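Local coordinates for protein spermidine N(1)-acetyltransferase (Vibrio cholerae serotype O1, PDB 7KWJ) that transfers an acetyl group from acetyl-CoA to the primary amino groups of spermidine and spermine, protecting the cell against polyamine toxicity, at residues Gly97-Arg100 / Thr101-Arg105. The protein carries 10 engineered substitutions. Residues are numbered along the deposited sequence; the frame is centred on the assembly and turned at random.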
loop_
_atom_site.group_PDB
_atom_site.type_symbol
_atom_site.label_atom_id
_atom_site.label_comp_id
_atom_site.label_asym_id
_atom_site.label_seq_id
_atom_site.Cartn_x
_atom_site.Cartn_y
_atom_site.Cartn_z
ATOM N N GLY B 97 44.334 -20.820 13.166
ATOM C CA GLY B 97 44.060 -20.438 14.538
ATOM C C GLY B 97 43.306 -19.141 14.706
ATOM O O GLY B 97 43.336 -18.559 15.794
ATOM N N PHE B 98 42.627 -18.664 13.661
ATOM C CA PHE B 98 41.841 -17.444 13.786
ATOM C C PHE B 98 40.627 -17.627 14.688
ATOM O O PHE B 98 40.104 -16.636 15.207
ATOM C CB PHE B 98 41.374 -16.966 12.408
ATOM C CG PHE B 98 42.490 -16.540 11.490
ATOM C CD1 PHE B 98 43.736 -16.191 11.987
ATOM C CD2 PHE B 98 42.281 -16.478 10.122
ATOM C CE1 PHE B 98 44.751 -15.797 11.137
ATOM C CE2 PHE B 98 43.293 -16.084 9.268
ATOM C CZ PHE B 98 44.528 -15.743 9.776
ATOM N N ALA B 99 40.175 -18.865 14.892
ATOM C CA ALA B 99 38.922 -19.098 15.603
ATOM C C ALA B 99 38.950 -18.473 16.994
ATOM O O ALA B 99 38.127 -17.610 17.319
ATOM C CB ALA B 99 38.646 -20.600 15.688
ATOM N N ARG B 100 39.895 -18.900 17.836
ATOM C CA ARG B 100 39.933 -18.407 19.208
ATOM C C ARG B 100 40.122 -16.898 19.276
ATOM O O ARG B 100 39.739 -16.282 20.276
ATOM C CB ARG B 100 41.041 -19.112 19.996
ATOM C CG ARG B 100 42.408 -19.084 19.336
ATOM C CD ARG B 100 43.471 -19.685 20.246
ATOM N NE ARG B 100 43.034 -20.942 20.851
ATOM C CZ ARG B 100 43.081 -22.127 20.248
ATOM N NH1 ARG B 100 42.660 -23.210 20.888
ATOM N NH2 ARG B 100 43.541 -22.235 19.007
ATOM N N THR B 101 40.699 -16.286 18.241
ATOM C CA THR B 101 40.783 -14.830 18.205
ATOM C C THR B 101 39.411 -14.215 17.962
ATOM O O THR B 101 39.018 -13.256 18.638
ATOM C CB THR B 101 41.768 -14.385 17.123
ATOM O OG1 THR B 101 43.068 -14.915 17.409
ATOM C CG2 THR B 101 41.844 -12.865 17.058
ATOM N N LEU B 102 38.662 -14.761 17.002
ATOM C CA LEU B 102 37.340 -14.227 16.698
ATOM C C LEU B 102 36.330 -14.585 17.778
ATOM O O LEU B 102 35.376 -13.832 18.006
ATOM C CB LEU B 102 36.870 -14.744 15.340
ATOM C CG LEU B 102 37.851 -14.521 14.187
ATOM C CD1 LEU B 102 37.358 -15.217 12.926
ATOM C CD2 LEU B 102 38.072 -13.035 13.941
ATOM N N ILE B 103 36.516 -15.723 18.447
ATOM C CA ILE B 103 35.645 -16.076 19.563
ATOM C C ILE B 103 35.810 -15.070 20.695
ATOM O O ILE B 103 34.828 -14.585 21.270
ATOM C CB ILE B 103 35.936 -17.511 20.039
ATOM C CG1 ILE B 103 35.559 -18.516 18.948
ATOM C CG2 ILE B 103 35.176 -17.803 21.326
ATOM C CD1 ILE B 103 36.132 -19.904 19.161
ATOM N N ASN B 104 37.058 -14.736 21.028
ATOM C CA ASN B 104 37.296 -13.781 22.104
ATOM C C ASN B 104 36.923 -12.367 21.683
ATOM O O ASN B 104 36.553 -11.545 22.531
ATOM C CB ASN B 104 38.758 -13.839 22.545
ATOM C CG ASN B 104 38.954 -13.374 23.976
ATOM O OD1 ASN B 104 39.301 -12.218 24.228
ATOM N ND2 ASN B 104 38.726 -14.276 24.925
ATOM N N ARG B 105 37.012 -12.063 20.388
ATOM C CA ARG B 105 36.593 -10.750 19.913
ATOM C C ARG B 105 35.080 -10.598 19.998
ATOM O O ARG B 105 34.574 -9.527 20.357
ATOM C CB ARG B 105 37.071 -10.535 18.477
ATOM C CG ARG B 105 37.102 -9.079 18.043
ATOM C CD ARG B 105 38.301 -8.347 18.627
ATOM N NE ARG B 105 39.564 -8.925 18.173
ATOM C CZ ARG B 105 40.155 -8.632 17.018
ATOM N NH1 ARG B 105 39.602 -7.762 16.182
ATOM N NH2 ARG B 105 41.303 -9.213 16.697
#
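The N-terminal turn of helix 98-113, which forms the end of the acetyl-CoA-binding segment of the GNAT fold, is closed by backbone bonds from L102, I103 and N104 to F98, A99 and R100. L102 N meets F98 O at 3.0 Å and I103 N reaches A99 O at 2.7 Å, both approaching almost head-on to the carbonyl. The third bond is about as straight at its hydrogen, but N104 N, 3.2 Å from R100 O, comes in from above the carbonyl plane. F98 O also takes a weak bond from T101 N. This helix is the crossover of the beta-alpha-beta unit between strands 82-89 and 118-124, and Q94-A99 fits the Q-x-x-G-x-A pattern of the family's pyrophosphate-binding loop, G97 entering the turn with a positive phi of 73°. Along the helix, L102 CD1 comes to 4.4 Å from F98 CB, while I103 CD1 lies 4.3 Å from A99 CB. In I103, chi1 of -66° sets CG1 beside the backbone N and over the A99 carbonyl oxygen. L102 and I103 both pack on I87 of strand 82-89, and L102 also meets I89. The R100 chain, bent at chi3 (46°), brings NH1 to a salt bridge with OE2 of E136, another acetyl-CoA-site residue, and I103 touches Y134, the probable proton donor.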